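Local structure of HIT family hydrolase (6D6J) at residues L12-K15 / I16-E20; I71-R74 / A75-A79; V26-K30 / N31-F35; D64-L67 / L68-L72. The protein is a zinc-binding member of the histidine triad (HIT) family that probably works as a hydrolase. One frame throughout, in Å; residues are numbered along the deposited sequence.

Interaction 1: L12-K15 / I16-E20; sequences LFCK and IAQGE. With ZN (zinc ion), chain G.
Phe13 and Ile16 run alongside each other on one flank of the short helix 12-17, and Ile16 CD1 meets the ring obliquely, 4.1 Å from Phe13 CD1. The ethyl arm of Ile16 gets there because CG1 sits beside its own backbone N (chi1 -70°) and the chain then runs on extended, back along the helix toward Leu12. Two further rings, His107 (predicted to carry the AMP intermediate) and Phe35, meet Phe13 edge-to-face.

The next residue, Cys14, leaves the helix on a different side and gives its SG to the zinc ion at 2.3 Å; Cys11, His53 and His105 complete the site, the two cysteines forming a CxxC pair. Gln18 folds back over the same turn, its amide NE2 3.7 Å from Cys14 CB.

Lys15 and Glu20 cross at about a right angle. Glu20 OE1 rests against the aliphatic part of the lysine, 3.6 Å from Lys15 CG, while the charged ends stay apart, Lys15 NZ to Glu20 OE1 6.1 Å. Beneath them the helix ends in a Schellman motif: Gly19 takes positive phi (76°), Glu20 N bonds to Lys15 O at 2.9 Å and Gly19 N to Ile16 O. One small helix thus offers an apolar flank to the core and a thiolate ligand to the metal, which is consistent with the metal site being tied to the packing beside His107.

Interaction 2: I71-R74 / A75-A79; sequences ILIR and AKKLA
The side chains of Arg74 and Lys77 cross at about a right angle, with Lys77 CD 3.5 Å above the guanidinium plane of Arg74 and displaced toward its rim. The two conformations are complementary. Arg74 starts with CG trans to its amide nitrogen (chi1 177°), then bends twice, at chi2 and chi3, which turns the guanidinium forward, toward Lys77 on the next turn. Lys77 is straight from CG onward, and its methylenes supply the surface: Lys77 CD is 3.6 Å from Arg74 NH1. The same chain runs beside Ile73 in the same direction, Lys77 CE lying 3.9 Å from Ile73 CG2. Two cationic ends come close as a result, Arg74 NH2 to Lys77 NZ 4.0 Å, but the ammonium is held by a salt bridge to Asp62 of the second subunit, which probably offsets part of the repulsion.

All this happens in the second half of helix 62-81, the long helix packed on the antiparallel sheet of the HIT fold. Ala75 and Leu78 face that sheet, touching Ile48 and Leu46 respectively, whereas Lys76 and Lys77 reach the dimer partner.

Lys76 is the unusual conformer: CG is tucked over its own backbone (chi1 70°), and two further bends coil the chain tightly. This brings Lys76 CG to 3.2 Å from Ile73 O. Its NZ then donates to the carbonyl oxygens of Val60 and Asn58 of the second subunit. Underneath, regular i to i+4 bonds carry the helix on, among them Leu78 N to Arg74 O at 2.8 Å.

Interaction 3: V26-K30 / N31-F35; sequences VFEDK and NILAF
Ala34 meets two residues of the opposing strand at once: its CB lies 3.8 Å from Val26 CG2 and 4.0 Å from Phe27 CB. Its carbonyl is shared in the same way, taking a good bond from Val26 N and a weak one from Phe27 N, which makes this a classic beta bulge. The return bond, Ala34 N to Phe27 O, is 2.9 Å long. Ala34 and Ile32 are buried against helix 62-81, touching Leu78 and Ile71. On the other face the buried Leu33 tucks CD1 against the extended chain of Glu28, 3.7 Å from Glu28 CB, and the carboxylate reaches on to a salt bridge with Lys51.

The two strands form a beta hairpin at the margin of the five-stranded antiparallel sheet, strand 25-28 being outermost within the chain.

At the turn Lys30 and Asn31 are exposed, and polar bonds and a water take over. Asp29 folds its carboxylate in over the backbone (chi1 72°), where OD1 receives two amides: Ile32 N nearly head-on and Asn31 N from 37° above the carboxylate plane, each at 2.8 Å. The other oxygen, OD2, lies at the in-plane edge of the Phe27 ring and accepts from a water that in turn accepts from Asn31 ND2.

Interaction 4: D64-L67 / L68-L72; sequences DSEL and LANIL
The carboxylate plane of Glu66 and the amide plane of Asn70 are only 17° apart, the two side chains running alongside each other. One turn of helix 62-81, the long helix of the HIT fold, separates them. Neither flat group is stacked on the other: the amide's ND2 comes against the aliphatic stem of the glutamate, Asn70 ND2 being 3.7 Å from Glu66 CG. A water links the ends weakly, donating to Glu66 OE1 and accepting a long 3.5 Å bond from Asn70 ND2. Asn70 is swung back over the preceding turn because its CG lies beside its own amide nitrogen (chi1 -76°). That puts the amide carbon, Asn70 CG, 3.3 Å from Glu66 O, the oxygen already bonded to Asn70 N at 2.8 Å.

A quarter turn round the helix the character changes. Leu67 and Ile71 face strands 32-36 and 44-50, both touching Ile32 and Pro50, though they meet each other lightly, Leu67 CG to Ile71 CD1 4.5 Å. Leu68 points toward the dimer interface, against Leu72 of the second subunit and Phe93 of its own chain.

At the start of the segment the polar groups turn to nearby partners: Asp64 makes a salt bridge to Lys52, and Ser65 OG bonds to Asp62 O. Four i to i+4 bonds join the two halves, and Ile71 CG1 packs on the last of their acceptors, 3.4 Å from Leu67 O.

Overall arrangement
Along the chain the order is interaction 1, on helix 12-17, then interaction 3, the hairpin of strands 25-28 and 32-36, then interactions 4 and 2, successive parts of helix 62-81 that share Ile71 and Leu72. The hairpin stands between the others. Interaction 1 touches it through Ile16 and Phe35, centres about 12 Å apart, while the long helix covers its other face, with Leu67 and Ile71 on Ile32 and Leu78 on Ala34. Interaction 1 does not touch interactions 2 or 4: centres are about 20 Å apart and nearest atoms about 10 Å. The zinc site thus sits on one side of the sheet, the helix that contacts the second subunit on the other.

Interaction 1: L12-K15 / I16-E20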
loop_
_atom_site.group_PDB
_atom_site.type_symbol
_atom_site.label_atom_id
_atom_site.label_comp_id
_atom_site.label_asym_id
_atom_site.label_seq_id
_atom_site.Cartn_x
_atom_site.Cartn_y
_atom_site.Cartn_z
ATOM N N LEU B 12 -4.848 20.254 -2.480
ATOM C CA LEU B 12 -4.611 20.085 -3.913
ATOM C C LEU B 12 -5.443 18.947 -4.492
ATOM O O LEU B 12 -5.976 19.056 -5.607
ATOM C CB LEU B 12 -3.128 19.794 -4.138
ATOM C CG LEU B 12 -2.684 19.593 -5.584
ATOM C CD1 LEU B 12 -2.817 20.900 -6.317
ATOM C CD2 LEU B 12 -1.241 19.118 -5.647
ATOM N N PHE B 13 -5.560 17.837 -3.760
ATOM C CA PHE B 13 -6.270 16.693 -4.315
ATOM C C PHE B 13 -7.775 16.886 -4.294
ATOM O O PHE B 13 -8.456 16.391 -5.201
ATOM C CB PHE B 13 -5.843 15.405 -3.614
ATOM C CG PHE B 13 -4.435 14.952 -3.969
ATOM C CD1 PHE B 13 -3.664 15.638 -4.902
ATOM C CD2 PHE B 13 -3.882 13.852 -3.346
ATOM C CE1 PHE B 13 -2.374 15.208 -5.224
ATOM C CE2 PHE B 13 -2.581 13.425 -3.659
ATOM C CZ PHE B 13 -1.829 14.104 -4.596
ATOM N N CYS B 14 -8.310 17.623 -3.306
ATOM C CA CYS B 14 -9.715 18.003 -3.387
ATOM C C CYS B 14 -9.956 18.886 -4.600
ATOM O O CYS B 14 -10.960 18.728 -5.305
ATOM C CB CYS B 14 -10.151 18.711 -2.103
ATOM S SG CYS B 14 -10.470 17.588 -0.696
ATOM N N LYS B 15 -9.037 19.814 -4.876
ATOM C CA LYS B 15 -9.195 20.657 -6.057
ATOM C C LYS B 15 -9.197 19.838 -7.338
ATOM O O LYS B 15 -10.006 20.100 -8.245
ATOM C CB LYS B 15 -8.117 21.733 -6.094
ATOM C CG LYS B 15 -8.300 22.806 -5.025
ATOM C CD LYS B 15 -7.165 23.818 -5.084
ATOM C CE LYS B 15 -7.214 24.816 -3.936
ATOM N NZ LYS B 15 -5.992 25.672 -3.901
ATOM N N ILE B 16 -8.307 18.842 -7.438
ATOM C CA ILE B 16 -8.311 17.958 -8.597
ATOM C C ILE B 16 -9.628 17.200 -8.676
ATOM O O ILE B 16 -10.239 17.096 -9.745
ATOM C CB ILE B 16 -7.097 17.013 -8.553
ATOM C CG1 ILE B 16 -5.809 17.821 -8.803
ATOM C CG2 ILE B 16 -7.243 15.882 -9.579
ATOM C CD1 ILE B 16 -4.505 17.036 -8.636
ATOM N N ALA B 17 -10.091 16.662 -7.538
ATOM C CA ALA B 17 -11.332 15.898 -7.527
ATOM C C ALA B 17 -12.536 16.767 -7.841
ATOM O O ALA B 17 -13.576 16.243 -8.243
ATOM C CB ALA B 17 -11.524 15.223 -6.164
ATOM N N GLN B 18 -12.417 18.080 -7.662
ATOM C CA GLN B 18 -13.490 19.026 -7.927
ATOM C C GLN B 18 -13.358 19.699 -9.290
ATOM O O GLN B 18 -14.116 20.627 -9.592
ATOM C CB GLN B 18 -13.566 20.050 -6.788
ATOM C CG GLN B 18 -13.981 19.399 -5.465
ATOM C CD GLN B 18 -13.684 20.237 -4.229
ATOM O OE1 GLN B 18 -13.555 21.453 -4.304
ATOM N NE2 GLN B 18 -13.580 19.576 -3.080
ATOM N N GLY B 19 -12.422 19.243 -10.124
ATOM C CA GLY B 19 -12.303 19.778 -11.470
ATOM C C GLY B 19 -11.657 21.141 -11.570
ATOM O O GLY B 19 -11.722 21.768 -12.628
ATOM N N GLU B 20 -11.006 21.616 -10.513
ATOM C CA GLU B 20 -10.494 22.979 -10.473
ATOM C C GLU B 20 -9.036 23.097 -10.903
ATOM O O GLU B 20 -8.567 24.213 -11.144
ATOM C CB GLU B 20 -10.655 23.531 -9.057
ATOM C CG GLU B 20 -12.120 23.604 -8.629
ATOM C CD GLU B 20 -12.292 23.992 -7.181
ATOM O OE1 GLU B 20 -11.275 24.269 -6.515
ATOM O OE2 GLU B 20 -13.446 24.021 -6.715
HETATM ZN ZN ZN G . -8.468 16.793 0.082
#

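Interaction 2: I71-R74 / A75-A79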
loop_
_atom_site.group_PDB
_atom_site.type_symbol
_atom_site.label_atom_id
_atom_site.label_comp_id
_atom_site.label_asym_id
_atom_site.label_seq_id
_atom_site.Cartn_x
_atom_site.Cartn_y
_atom_site.Cartn_z
ATOM N N ILE B 71 -9.835 1.415 -2.606
ATOM C CA ILE B 71 -8.763 2.120 -3.305
ATOM C C ILE B 71 -7.693 1.135 -3.759
ATOM O O ILE B 71 -7.201 1.204 -4.894
ATOM C CB ILE B 71 -8.212 3.231 -2.397
ATOM C CG1 ILE B 71 -9.223 4.379 -2.327
ATOM C CG2 ILE B 71 -6.836 3.704 -2.853
ATOM C CD1 ILE B 71 -8.957 5.343 -1.195
ATOM N N LEU B 72 -7.328 0.199 -2.883
ATOM C CA LEU B 72 -6.347 -0.828 -3.220
ATOM C C LEU B 72 -6.862 -1.747 -4.325
ATOM O O LEU B 72 -6.140 -2.038 -5.290
ATOM C CB LEU B 72 -6.002 -1.604 -1.951
ATOM C CG LEU B 72 -5.124 -2.832 -2.101
ATOM C CD1 LEU B 72 -3.807 -2.497 -2.760
ATOM C CD2 LEU B 72 -4.874 -3.453 -0.732
ATOM N N ILE B 73 -8.122 -2.176 -4.228
ATOM C CA ILE B 73 -8.700 -3.011 -5.274
ATOM C C ILE B 73 -8.738 -2.261 -6.599
ATOM O O ILE B 73 -8.396 -2.816 -7.648
ATOM C CB ILE B 73 -10.085 -3.516 -4.841
ATOM C CG1 ILE B 73 -9.953 -4.481 -3.655
ATOM C CG2 ILE B 73 -10.800 -4.212 -6.008
ATOM C CD1 ILE B 73 -11.252 -4.695 -2.892
ATOM N N ARG B 74 -9.136 -0.986 -6.579
ATOM C CA ARG B 74 -9.140 -0.223 -7.819
ATOM C C ARG B 74 -7.732 -0.097 -8.387
ATOM O O ARG B 74 -7.544 -0.197 -9.608
ATOM C CB ARG B 74 -9.787 1.144 -7.618
ATOM C CG ARG B 74 -9.763 2.033 -8.885
ATOM C CD ARG B 74 -10.321 1.304 -10.118
ATOM N NE ARG B 74 -11.650 0.744 -9.867
ATOM C CZ ARG B 74 -12.334 -0.001 -10.729
ATOM N NH1 ARG B 74 -11.793 -0.333 -11.900
ATOM N NH2 ARG B 74 -13.540 -0.453 -10.398
ATOM N N ALA B 75 -6.722 0.091 -7.526
ATOM C CA ALA B 75 -5.355 0.166 -8.040
ATOM C C ALA B 75 -4.944 -1.100 -8.786
ATOM O O ALA B 75 -4.291 -1.017 -9.833
ATOM C CB ALA B 75 -4.369 0.456 -6.921
ATOM N N LYS B 76 -5.329 -2.284 -8.286
ATOM C CA LYS B 76 -4.958 -3.516 -8.984
ATOM C C LYS B 76 -5.719 -3.680 -10.293
ATOM O O LYS B 76 -5.179 -4.232 -11.257
ATOM C CB LYS B 76 -5.012 -4.763 -8.080
ATOM C CG LYS B 76 -6.347 -5.305 -7.596
ATOM C CD LYS B 76 -7.120 -6.182 -8.635
ATOM C CE LYS B 76 -6.376 -7.388 -9.224
ATOM N NZ LYS B 76 -7.364 -8.390 -9.774
ATOM N N LYS B 77 -6.966 -3.199 -10.357
ATOM C CA LYS B 77 -7.691 -3.243 -11.628
ATOM C C LYS B 77 -7.064 -2.274 -12.618
ATOM O O LYS B 77 -6.875 -2.604 -13.797
ATOM C CB LYS B 77 -9.168 -2.915 -11.394
ATOM C CG LYS B 77 -9.903 -3.954 -10.562
ATOM C CD LYS B 77 -11.366 -3.575 -10.330
ATOM C CE LYS B 77 -12.099 -4.690 -9.609
ATOM N NZ LYS B 77 -13.512 -4.326 -9.367
ATOM N N LEU B 78 -6.708 -1.082 -12.137
ATOM C CA LEU B 78 -6.107 -0.063 -12.977
ATOM C C LEU B 78 -4.747 -0.504 -13.499
ATOM O O LEU B 78 -4.395 -0.218 -14.648
ATOM C CB LEU B 78 -5.991 1.204 -12.139
ATOM C CG LEU B 78 -5.423 2.430 -12.828
ATOM C CD1 LEU B 78 -6.307 2.857 -14.023
ATOM C CD2 LEU B 78 -5.322 3.548 -11.820
ATOM N N ALA B 79 -3.960 -1.196 -12.665
ATOM C CA ALA B 79 -2.662 -1.697 -13.122
ATOM C C ALA B 79 -2.816 -2.638 -14.315
ATOM O O ALA B 79 -1.977 -2.637 -15.232
ATOM C CB ALA B 79 -1.932 -2.400 -11.978
#

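Interaction 3: V26-K30 / N31-F35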
loop_
_atom_site.group_PDB
_atom_site.type_symbol
_atom_site.label_atom_id
_atom_site.label_comp_id
_atom_site.label_asym_id
_atom_site.label_seq_id
_atom_site.Cartn_x
_atom_site.Cartn_y
_atom_site.Cartn_z
ATOM N N VAL B 26 -7.640 8.876 -15.119
ATOM C CA VAL B 26 -7.666 7.564 -15.752
ATOM C C VAL B 26 -8.766 6.672 -15.208
ATOM O O VAL B 26 -9.046 5.620 -15.804
ATOM C CB VAL B 26 -6.289 6.872 -15.679
ATOM C CG1 VAL B 26 -5.250 7.709 -16.415
ATOM C CG2 VAL B 26 -5.868 6.645 -14.235
ATOM N N PHE B 27 -9.420 7.056 -14.115
ATOM C CA PHE B 27 -10.537 6.288 -13.598
ATOM C C PHE B 27 -11.362 7.196 -12.713
ATOM O O PHE B 27 -10.809 7.994 -11.957
ATOM C CB PHE B 27 -10.104 5.061 -12.782
ATOM C CG PHE B 27 -11.270 4.362 -12.129
ATOM C CD1 PHE B 27 -12.056 3.455 -12.853
ATOM C CD2 PHE B 27 -11.642 4.667 -10.824
ATOM C CE1 PHE B 27 -13.171 2.848 -12.265
ATOM C CE2 PHE B 27 -12.744 4.067 -10.243
ATOM C CZ PHE B 27 -13.503 3.159 -10.958
ATOM N N GLU B 28 -12.680 7.016 -12.751
ATOM C CA GLU B 28 -13.531 7.695 -11.793
ATOM C C GLU B 28 -14.779 6.862 -11.532
ATOM O O GLU B 28 -15.384 6.327 -12.463
ATOM C CB GLU B 28 -13.921 9.081 -12.308
ATOM C CG GLU B 28 -14.782 9.877 -11.357
ATOM C CD GLU B 28 -14.992 11.311 -11.811
ATOM O OE1 GLU B 28 -14.635 11.656 -12.964
ATOM O OE2 GLU B 28 -15.505 12.098 -11.000
ATOM N N ASP B 29 -15.146 6.738 -10.255
ATOM C CA ASP B 29 -16.476 6.232 -9.914
ATOM C C ASP B 29 -17.075 7.153 -8.862
ATOM O O ASP B 29 -16.581 8.272 -8.673
ATOM C CB ASP B 29 -16.465 4.725 -9.559
ATOM C CG ASP B 29 -15.818 4.404 -8.210
ATOM O OD1 ASP B 29 -15.558 5.313 -7.380
ATOM O OD2 ASP B 29 -15.570 3.204 -7.962
ATOM N N LYS B 30 -18.145 6.726 -8.191
ATOM C CA LYS B 30 -18.809 7.630 -7.253
ATOM C C LYS B 30 -17.945 7.989 -6.050
ATOM O O LYS B 30 -18.202 9.011 -5.407
ATOM C CB LYS B 30 -20.105 6.999 -6.736
ATOM C CG LYS B 30 -21.073 6.551 -7.813
ATOM C CD LYS B 30 -21.722 7.713 -8.505
ATOM C CE LYS B 30 -22.917 7.224 -9.313
ATOM N NZ LYS B 30 -23.830 8.345 -9.643
ATOM N N ASN B 31 -16.933 7.183 -5.732
ATOM C CA ASN B 31 -16.167 7.352 -4.501
ATOM C C ASN B 31 -14.681 7.572 -4.689
ATOM O O ASN B 31 -14.026 8.039 -3.751
ATOM C CB ASN B 31 -16.338 6.113 -3.623
ATOM C CG ASN B 31 -17.767 5.851 -3.325
ATOM O OD1 ASN B 31 -18.416 6.671 -2.698
ATOM N ND2 ASN B 31 -18.286 4.732 -3.814
ATOM N N ILE B 32 -14.128 7.214 -5.837
ATOM C CA ILE B 32 -12.692 7.077 -6.040
ATOM C C ILE B 32 -12.325 7.759 -7.348
ATOM O O ILE B 32 -13.089 7.715 -8.320
ATOM C CB ILE B 32 -12.295 5.577 -6.043
ATOM C CG1 ILE B 32 -12.453 4.999 -4.628
ATOM C CG2 ILE B 32 -10.880 5.353 -6.612
ATOM C CD1 ILE B 32 -12.416 3.503 -4.535
ATOM N N LEU B 33 -11.155 8.397 -7.372
ATOM C CA LEU B 33 -10.612 9.005 -8.576
ATOM C C LEU B 33 -9.162 8.565 -8.729
ATOM O O LEU B 33 -8.439 8.441 -7.734
ATOM C CB LEU B 33 -10.646 10.539 -8.430
ATOM C CG LEU B 33 -10.275 11.378 -9.646
ATOM C CD1 LEU B 33 -11.394 11.302 -10.689
ATOM C CD2 LEU B 33 -10.012 12.807 -9.247
ATOM N N ALA B 34 -8.726 8.336 -9.965
ATOM C CA ALA B 34 -7.326 8.021 -10.223
ATOM C C ALA B 34 -6.807 8.920 -11.327
ATOM O O ALA B 34 -7.514 9.186 -12.305
ATOM C CB ALA B 34 -7.108 6.559 -10.603
ATOM N N PHE B 35 -5.573 9.385 -11.171
ATOM C CA PHE B 35 -4.999 10.344 -12.107
ATOM C C PHE B 35 -3.483 10.204 -12.101
ATOM O O PHE B 35 -2.894 9.608 -11.192
ATOM C CB PHE B 35 -5.453 11.788 -11.790
ATOM C CG PHE B 35 -5.181 12.222 -10.377
ATOM C CD1 PHE B 35 -6.088 11.941 -9.365
ATOM C CD2 PHE B 35 -4.030 12.933 -10.064
ATOM C CE1 PHE B 35 -5.834 12.347 -8.061
ATOM C CE2 PHE B 35 -3.775 13.332 -8.760
ATOM C CZ PHE B 35 -4.678 13.039 -7.766
HETATM O O HOH W 1 -16.271 2.898 -5.214
#

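Interaction 4: D64-L67 / L68-L72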
loop_
_atom_site.group_PDB
_atom_site.type_symbol
_atom_site.label_atom_id
_atom_site.label_comp_id
_atom_site.label_asym_id
_atom_site.label_seq_id
_atom_site.Cartn_x
_atom_site.Cartn_y
_atom_site.Cartn_z
ATOM N N ASP B 64 -14.182 4.087 7.430
ATOM C CA ASP B 64 -13.601 4.361 6.118
ATOM C C ASP B 64 -12.702 3.222 5.646
ATOM O O ASP B 64 -12.047 3.351 4.606
ATOM C CB ASP B 64 -12.804 5.675 6.134
ATOM C CG ASP B 64 -13.681 6.926 6.141
ATOM O OD1 ASP B 64 -14.583 7.025 5.305
ATOM O OD2 ASP B 64 -13.431 7.825 6.961
ATOM N N SER B 65 -12.635 2.112 6.391
ATOM C CA SER B 65 -11.670 1.080 6.028
ATOM C C SER B 65 -12.059 0.346 4.756
ATOM O O SER B 65 -11.174 -0.053 3.999
ATOM C CB SER B 65 -11.427 0.111 7.183
ATOM O OG SER B 65 -12.598 -0.643 7.453
ATOM N N GLU B 66 -13.357 0.175 4.492
ATOM C CA GLU B 66 -13.787 -0.422 3.230
ATOM C C GLU B 66 -13.414 0.464 2.042
ATOM O O GLU B 66 -12.934 -0.029 1.017
ATOM C CB GLU B 66 -15.292 -0.685 3.269
ATOM C CG GLU B 66 -15.818 -1.271 1.951
ATOM C CD GLU B 66 -17.277 -1.659 2.022
ATOM O OE1 GLU B 66 -17.591 -2.866 1.896
ATOM O OE2 GLU B 66 -18.115 -0.757 2.213
ATOM N N LEU B 67 -13.617 1.777 2.170
ATOM C CA LEU B 67 -13.159 2.710 1.145
ATOM C C LEU B 67 -11.663 2.554 0.877
ATOM O O LEU B 67 -11.223 2.520 -0.282
ATOM C CB LEU B 67 -13.507 4.136 1.583
ATOM C CG LEU B 67 -12.971 5.274 0.726
ATOM C CD1 LEU B 67 -13.553 5.252 -0.690
ATOM C CD2 LEU B 67 -13.278 6.602 1.421
ATOM N N LEU B 68 -10.866 2.438 1.939
ATOM C CA LEU B 68 -9.425 2.278 1.766
ATOM C C LEU B 68 -9.099 0.973 1.038
ATOM O O LEU B 68 -8.261 0.950 0.122
ATOM C CB LEU B 68 -8.724 2.348 3.126
ATOM C CG LEU B 68 -7.193 2.451 3.033
ATOM C CD1 LEU B 68 -6.762 3.781 2.414
ATOM C CD2 LEU B 68 -6.551 2.267 4.402
ATOM N N ALA B 69 -9.766 -0.121 1.413
ATOM C CA ALA B 69 -9.561 -1.380 0.702
ATOM C C ALA B 69 -9.977 -1.256 -0.753
ATOM O O ALA B 69 -9.333 -1.823 -1.643
ATOM C CB ALA B 69 -10.355 -2.488 1.383
ATOM N N ASN B 70 -11.037 -0.495 -1.022
ATOM C CA ASN B 70 -11.513 -0.351 -2.392
ATOM C C ASN B 70 -10.569 0.495 -3.233
ATOM O O ASN B 70 -10.479 0.292 -4.451
ATOM C CB ASN B 70 -12.940 0.189 -2.401
ATOM C CG ASN B 70 -13.943 -0.874 -2.019
ATOM O OD1 ASN B 70 -13.641 -2.069 -2.081
ATOM N ND2 ASN B 70 -15.111 -0.454 -1.598
ATOM N N ILE B 71 -9.835 1.415 -2.606
ATOM C CA ILE B 71 -8.763 2.120 -3.305
ATOM C C ILE B 71 -7.693 1.135 -3.759
ATOM O O ILE B 71 -7.201 1.204 -4.894
ATOM C CB ILE B 71 -8.212 3.231 -2.397
ATOM C CG1 ILE B 71 -9.223 4.379 -2.327
ATOM C CG2 ILE B 71 -6.836 3.704 -2.853
ATOM C CD1 ILE B 71 -8.957 5.343 -1.195
ATOM N N LEU B 72 -7.328 0.199 -2.883
ATOM C CA LEU B 72 -6.347 -0.828 -3.220
ATOM C C LEU B 72 -6.862 -1.747 -4.325
ATOM O O LEU B 72 -6.140 -2.038 -5.290
ATOM C CB LEU B 72 -6.002 -1.604 -1.951
ATOM C CG LEU B 72 -5.124 -2.832 -2.101
ATOM C CD1 LEU B 72 -3.807 -2.497 -2.760
ATOM C CD2 LEU B 72 -4.874 -3.453 -0.732
HETATM O O HOH W 2 -16.894 -3.288 -0.720
#